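TRNA-splicing ligase RtcB (Thermus thermophilus, PDB 2EPG) probably joins RNA ends bearing a 2',3'-cyclic phosphate or 3'-phosphate to 5'-hydroxyl ends, using GTP and manganese. Local coordinates at residues A[37-40]-A[41-44]; A[265-268]-A[269-273]; A[460-463]-A[464-467]. One frame throughout, in Å; residues are numbered along the deposited sequence.

Interaction 1: residues A[37-40]-A[41-44]; sequences FASK and EILK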
loop_
_atom_site.group_PDB
_atom_site.type_symbol
_atom_site.label_atom_id
_atom_site.label_comp_id
_atom_site.label_asym_id
_atom_site.label_seq_id
_atom_site.Cartn_x
_atom_site.Cartn_y
_atom_site.Cartn_z
ATOM N N PHE A 37 -15.096 -9.722 -2.392
ATOM C CA PHE A 37 -15.148 -10.369 -1.094
ATOM C C PHE A 37 -15.892 -9.476 -0.109
ATOM O O PHE A 37 -15.646 -8.270 -0.043
ATOM C CB PHE A 37 -13.722 -10.668 -0.599
ATOM C CG PHE A 37 -12.869 -11.404 -1.606
ATOM C CD1 PHE A 37 -12.077 -10.708 -2.515
ATOM C CD2 PHE A 37 -12.895 -12.790 -1.676
ATOM C CE1 PHE A 37 -11.326 -11.383 -3.478
ATOM C CE2 PHE A 37 -12.152 -13.480 -2.634
ATOM C CZ PHE A 37 -11.366 -12.777 -3.539
ATOM N N ALA A 38 -16.812 -10.056 0.656
ATOM C CA ALA A 38 -17.562 -9.253 1.611
ATOM C C ALA A 38 -18.279 -10.062 2.682
ATOM O O ALA A 38 -18.359 -11.284 2.611
ATOM C CB ALA A 38 -18.562 -8.387 0.869
ATOM N N SER A 39 -18.797 -9.352 3.679
ATOM C CA SER A 39 -19.517 -9.961 4.801
ATOM C C SER A 39 -21.001 -9.849 4.549
ATOM O O SER A 39 -21.432 -9.123 3.652
ATOM C CB SER A 39 -19.217 -9.217 6.111
ATOM O OG SER A 39 -17.926 -9.502 6.625
ATOM N N LYS A 40 -21.789 -10.564 5.351
ATOM C CA LYS A 40 -23.233 -10.468 5.226
ATOM C C LYS A 40 -23.547 -9.039 5.629
ATOM O O LYS A 40 -24.473 -8.419 5.112
ATOM C CB LYS A 40 -23.938 -11.454 6.164
ATOM C CG LYS A 40 -23.991 -12.870 5.607
ATOM C CD LYS A 40 -24.586 -12.845 4.198
ATOM C CE LYS A 40 -24.500 -14.190 3.503
ATOM N NZ LYS A 40 -24.833 -14.045 2.056
ATOM N N GLU A 41 -22.733 -8.521 6.540
ATOM C CA GLU A 41 -22.886 -7.165 7.036
ATOM C C GLU A 41 -22.365 -6.128 6.049
ATOM O O GLU A 41 -22.965 -5.069 5.880
ATOM C CB GLU A 41 -22.166 -7.023 8.376
ATOM C CG GLU A 41 -22.723 -7.926 9.466
ATOM C CD GLU A 41 -24.247 -7.848 9.582
ATOM O OE1 GLU A 41 -24.947 -8.483 8.761
ATOM O OE2 GLU A 41 -24.746 -7.144 10.491
ATOM N N ILE A 42 -21.247 -6.431 5.398
ATOM C CA ILE A 42 -20.678 -5.508 4.424
ATOM C C ILE A 42 -21.618 -5.355 3.229
ATOM O O ILE A 42 -21.782 -4.259 2.696
ATOM C CB ILE A 42 -19.289 -5.991 3.940
ATOM C CG1 ILE A 42 -18.295 -5.925 5.106
ATOM C CG2 ILE A 42 -18.810 -5.141 2.773
ATOM C CD1 ILE A 42 -16.933 -6.482 4.798
ATOM N N LEU A 43 -22.237 -6.455 2.816
ATOM C CA LEU A 43 -23.165 -6.421 1.694
ATOM C C LEU A 43 -24.288 -5.448 1.984
ATOM O O LEU A 43 -24.792 -4.788 1.083
ATOM C CB LEU A 43 -23.769 -7.800 1.455
ATOM C CG LEU A 43 -22.974 -8.775 0.604
ATOM C CD1 LEU A 43 -23.676 -10.123 0.614
ATOM C CD2 LEU A 43 -22.854 -8.227 -0.808
ATOM N N LYS A 44 -24.680 -5.373 3.252
ATOM C CA LYS A 44 -25.754 -4.480 3.669
ATOM C C LYS A 44 -25.294 -3.049 3.458
ATOM O O LYS A 44 -26.079 -2.173 3.102
ATOM C CB LYS A 44 -26.092 -4.709 5.148
ATOM C CG LYS A 44 -27.445 -4.145 5.575
ATOM C CD LYS A 44 -27.719 -4.389 7.058
ATOM C CE LYS A 44 -29.155 -4.004 7.450
ATOM N NZ LYS A 44 -29.485 -2.550 7.285
#
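Ile42 folds back over Ser39 and Ala38 with both of its branches. Its CG1 lies on the N side of its own backbone, opposite the carbonyl carbon (chi1 -67°), and the extended chi2 then carries CD1 on past the Ser39 side chain. CG1 packs 3.6 Å from Ser39 CB, CD1 comes 3.7 Å from Ser39 OG, and the other branch, CG2, meets Ala38 CB at 3.8 Å. Leu43 adds a looser touch, its CG 4.4 Å from Ala38 CB. With an alanine here, both branches of Ile42 would be gone, and Ala38 CB and the Ser39 side chain would probably face a gap.

The arrangement is a worked case of a strand-to-helix turn: the chain leaves strand 34-37, makes a short extended passage, and winds into helix 40-48. The backbone bond that marks the first turn runs from Leu43 N to Ser39 O, at 2.9 Å and 161°, with the donor tilted 32° from the carbonyl plane. Leu43 CG closes over the same acceptor, 3.4 Å from Ser39 O.

The polar ends find partners in other parts of the chain. Lys40 NZ bonds to the hydroxyl of Tyr22 on strand 21-24, while Ser39 OG makes a weak hydrogen bond with Glu465 OE1.

Interaction 2: residues A[265-268]-A[269-273]; sequences LKVA and PRYGI
Val267 lays one methyl over a face of the Arg270 guanidinium while its other methyl reaches Tyr271. CG2 sits 3.1 Å above the guanidinium plane, displaced toward the rim, and is 3.3 Å from Arg270 CD, a tight fit. The two side chains cross at about a right angle, the arginine running straight from CG to NE. A chi1 of 78° puts Val267 CG1 between its backbone N and carbonyl carbon, and this branch touches Tyr271 CE1 at 4.1 Å. The same ring brings CD1 to 3.6 Å from Val267 O.

The backbone that carries these side chains ends its short helix in a Schellman motif. Gly272, with positive phi, turns its N back into the last turn, to Pro269 O at 2.9 Å and, weakly, to Ala268 O at 3.4 Å.

Further out, Glu289 holds the tyrosine and reaches weakly for the arginine: its OE2 is hydrogen-bonded to Tyr271 OH, and its OE1 forms a long, weak ion pair with Arg270 NH2. The turn follows helix 250-265 and rests against the start of helix 288-321, where Tyr271 packs on Pro288 and Val267 on Glu289, while Tyr271 and Ile273 lie on Pro284 of strand 283-284.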
loop_
_atom_site.group_PDB
_atom_site.type_symbol
_atom_site.label_atom_id
_atom_site.label_comp_id
_atom_site.label_asym_id
_atom_site.label_seq_id
_atom_site.Cartn_x
_atom_site.Cartn_y
_atom_site.Cartn_z
ATOM N N LEU A 265 -6.228 10.748 -22.101
ATOM C CA LEU A 265 -7.529 11.145 -22.602
ATOM C C LEU A 265 -7.378 11.699 -24.016
ATOM O O LEU A 265 -8.163 11.373 -24.910
ATOM C CB LEU A 265 -8.145 12.204 -21.682
ATOM C CG LEU A 265 -8.636 11.712 -20.313
ATOM C CD1 LEU A 265 -8.851 12.904 -19.382
ATOM C CD2 LEU A 265 -9.925 10.907 -20.489
ATOM N N LYS A 266 -6.341 12.508 -24.216
ATOM C CA LYS A 266 -6.091 13.144 -25.505
ATOM C C LYS A 266 -5.358 12.275 -26.517
ATOM O O LYS A 266 -4.682 12.793 -27.402
ATOM C CB LYS A 266 -5.314 14.446 -25.294
ATOM C CG LYS A 266 -5.575 15.506 -26.363
ATOM C CD LYS A 266 -5.058 16.874 -25.926
ATOM C CE LYS A 266 -5.671 18.005 -26.753
ATOM N NZ LYS A 266 -5.346 17.901 -28.202
ATOM N N VAL A 267 -5.492 10.958 -26.394
ATOM C CA VAL A 267 -4.839 10.045 -27.323
ATOM C C VAL A 267 -5.648 8.761 -27.397
ATOM O O VAL A 267 -5.329 7.856 -28.168
ATOM C CB VAL A 267 -3.387 9.725 -26.874
ATOM C CG1 VAL A 267 -3.389 8.689 -25.745
ATOM C CG2 VAL A 267 -2.576 9.239 -28.054
ATOM N N ALA A 268 -6.712 8.705 -26.599
ATOM C CA ALA A 268 -7.597 7.542 -26.540
ATOM C C ALA A 268 -8.283 7.186 -27.860
ATOM O O ALA A 268 -8.708 6.038 -28.040
ATOM C CB ALA A 268 -8.655 7.747 -25.453
ATOM N N PRO A 269 -8.421 8.162 -28.788
ATOM C CA PRO A 269 -9.069 7.891 -30.076
ATOM C C PRO A 269 -8.244 6.902 -30.884
ATOM O O PRO A 269 -8.735 5.855 -31.314
ATOM C CB PRO A 269 -9.095 9.265 -30.745
ATOM C CG PRO A 269 -9.100 10.214 -29.597
ATOM C CD PRO A 269 -8.100 9.596 -28.678
ATOM N N ARG A 270 -6.980 7.261 -31.080
ATOM C CA ARG A 270 -6.038 6.444 -31.827
ATOM C C ARG A 270 -6.165 4.958 -31.525
ATOM O O ARG A 270 -6.137 4.134 -32.437
ATOM C CB ARG A 270 -4.608 6.861 -31.500
ATOM C CG ARG A 270 -4.352 8.341 -31.569
ATOM C CD ARG A 270 -2.899 8.637 -31.235
ATOM N NE ARG A 270 -2.621 10.070 -31.262
ATOM C CZ ARG A 270 -1.422 10.604 -31.051
ATOM N NH1 ARG A 270 -1.264 11.921 -31.094
ATOM N NH2 ARG A 270 -0.379 9.820 -30.799
ATOM N N TYR A 271 -6.317 4.624 -30.246
ATOM C CA TYR A 271 -6.373 3.229 -29.827
ATOM C C TYR A 271 -7.717 2.531 -29.837
ATOM O O TYR A 271 -7.775 1.306 -29.718
ATOM C CB TYR A 271 -5.712 3.103 -28.452
ATOM C CG TYR A 271 -4.306 3.637 -28.473
ATOM C CD1 TYR A 271 -3.885 4.613 -27.565
ATOM C CD2 TYR A 271 -3.411 3.223 -29.458
ATOM C CE1 TYR A 271 -2.605 5.165 -27.647
ATOM C CE2 TYR A 271 -2.138 3.767 -29.551
ATOM C CZ TYR A 271 -1.737 4.736 -28.650
ATOM O OH TYR A 271 -0.470 5.278 -28.780
ATOM N N GLY A 272 -8.792 3.296 -29.980
ATOM C CA GLY A 272 -10.113 2.693 -30.018
ATOM C C GLY A 272 -10.566 2.027 -28.726
ATOM O O GLY A 272 -11.310 1.043 -28.752
ATOM N N ILE A 273 -10.118 2.557 -27.592
ATOM C CA ILE A 273 -10.498 2.011 -26.293
ATOM C C ILE A 273 -11.770 2.721 -25.822
ATOM O O ILE A 273 -11.752 3.916 -25.533
ATOM C CB ILE A 273 -9.377 2.233 -25.255
ATOM C CG1 ILE A 273 -8.088 1.546 -25.719
ATOM C CG2 ILE A 273 -9.800 1.684 -23.904
ATOM C CD1 ILE A 273 -6.853 1.946 -24.924
#

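Interaction 3: residues A[460-463]-A[464-467]; sequences VSLV and VEAV
Val464 hands its backbone N-H to Ser461 OG across 3.2 Å in a practically straight bond of 179°. The serine can reach it because its OG stands trans to its own N (chi1 180°), which turns the hydroxyl along the chain toward the helix that follows. Val464 also brings CG2 against this side chain, 3.6 Å from Ser461 OG, so that one residue both donates to the hydroxyl and packs on it. Its side chain also touches Tyr392 and Leu394 of strand 391-395.

Glu465 follows with a backbone bond to Ser461 O at 3.0 Å, its donor tilted 29° from the carbonyl plane; Ser461 accepts from two successive N-H groups, one through its side chain and one through its carbonyl. The carboxylate chain, extended beyond CG, runs side by side with Leu462 and points the same way, OE1, which also makes the weak bond with Ser39, lying 4.0 Å from Leu462 CD2.

Ala466 closes the next turn, its N 2.7 Å from Leu462 O and nearly along the C=O axis. Its small CB touches the carbonyls of Leu462 and Val463 and also meets Pro74.

Val467 repeats the pattern, its N 2.9 Å from Val463 O, with CG2 at 3.6 Å from that oxygen, and its side chain rests on Cys409 and Leu394.

The whole is a classic serine N-cap opening helix 462-470. Ser461 OG bonds as well to the carbonyl O of Ala412, a predicted GMP-binding residue, so the cap ties this helix start to the probable nucleotide site, where His410 is the predicted guanylylated histidine.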
loop_
_atom_site.group_PDB
_atom_site.type_symbol
_atom_site.label_atom_id
_atom_site.label_comp_id
_atom_site.label_asym_id
_atom_site.label_seq_id
_atom_site.Cartn_x
_atom_site.Cartn_y
_atom_site.Cartn_z
ATOM N N VAL A 460 -13.070 -4.610 16.464
ATOM C CA VAL A 460 -13.098 -5.763 15.561
ATOM C C VAL A 460 -13.393 -5.333 14.122
ATOM O O VAL A 460 -14.511 -4.926 13.802
ATOM C CB VAL A 460 -14.162 -6.788 16.014
ATOM C CG1 VAL A 460 -14.044 -8.071 15.186
ATOM C CG2 VAL A 460 -13.989 -7.081 17.502
ATOM N N SER A 461 -12.387 -5.435 13.262
ATOM C CA SER A 461 -12.521 -5.037 11.866
ATOM C C SER A 461 -13.298 -6.024 11.015
ATOM O O SER A 461 -12.928 -7.194 10.919
ATOM C CB SER A 461 -11.146 -4.838 11.246
ATOM O OG SER A 461 -11.266 -4.452 9.891
ATOM N N LEU A 462 -14.368 -5.540 10.389
ATOM C CA LEU A 462 -15.196 -6.380 9.533
ATOM C C LEU A 462 -14.387 -6.703 8.289
ATOM O O LEU A 462 -14.441 -7.816 7.774
ATOM C CB LEU A 462 -16.485 -5.655 9.148
ATOM C CG LEU A 462 -17.453 -5.324 10.293
ATOM C CD1 LEU A 462 -18.477 -4.315 9.794
ATOM C CD2 LEU A 462 -18.139 -6.590 10.805
ATOM N N VAL A 463 -13.619 -5.726 7.824
ATOM C CA VAL A 463 -12.786 -5.928 6.652
ATOM C C VAL A 463 -11.842 -7.109 6.889
ATOM O O VAL A 463 -11.841 -8.066 6.113
ATOM C CB VAL A 463 -11.978 -4.660 6.328
ATOM C CG1 VAL A 463 -11.091 -4.900 5.106
ATOM C CG2 VAL A 463 -12.951 -3.493 6.061
ATOM N N VAL A 464 -11.061 -7.051 7.968
ATOM C CA VAL A 464 -10.135 -8.134 8.295
ATOM C C VAL A 464 -10.892 -9.453 8.469
ATOM O O VAL A 464 -10.397 -10.517 8.103
ATOM C CB VAL A 464 -9.342 -7.833 9.589
ATOM C CG1 VAL A 464 -8.522 -9.056 9.994
ATOM C CG2 VAL A 464 -8.402 -6.640 9.363
ATOM N N GLU A 465 -12.096 -9.370 9.031
ATOM C CA GLU A 465 -12.944 -10.538 9.255
ATOM C C GLU A 465 -13.308 -11.173 7.907
ATOM O O GLU A 465 -13.232 -12.399 7.722
ATOM C CB GLU A 465 -14.227 -10.103 9.978
ATOM C CG GLU A 465 -15.206 -11.223 10.313
ATOM C CD GLU A 465 -16.576 -10.700 10.777
ATOM O OE1 GLU A 465 -17.429 -10.392 9.907
ATOM O OE2 GLU A 465 -16.796 -10.595 12.012
ATOM N N ALA A 466 -13.712 -10.334 6.963
ATOM C CA ALA A 466 -14.092 -10.840 5.644
ATOM C C ALA A 466 -12.869 -11.421 4.952
ATOM O O ALA A 466 -12.923 -12.501 4.356
ATOM C CB ALA A 466 -14.672 -9.734 4.816
ATOM N N VAL A 467 -11.759 -10.705 5.039
ATOM C CA VAL A 467 -10.529 -11.169 4.414
ATOM C C VAL A 467 -10.112 -12.530 4.949
ATOM O O VAL A 467 -9.817 -13.436 4.169
ATOM C CB VAL A 467 -9.389 -10.151 4.620
ATOM C CG1 VAL A 467 -8.048 -10.843 4.566
ATOM C CG2 VAL A 467 -9.471 -9.080 3.537
#

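How the interactions relate
Each of the three interactions is a local turn, and along the chain they come in series, none enclosing or crossing another. Interaction 1 first closes the passage from strand 34-37 into helix 40-48. Interaction 2 then closes the turn between helix 250-265 and the short helix 268-271; it stands apart at the surface, its nearest atoms about 24 Å from those of interaction 1 and about 29 Å from those of interaction 3. Interaction 3 opens helix 462-470 late in the sequence, yet its centre lies about 10 Å from that of interaction 1. There Ile42 CD1 packs 4.0 Å from Ala466 CB, joining the N-terminal strand-helix unit to helix 462-470, near the C-terminal end of the chain.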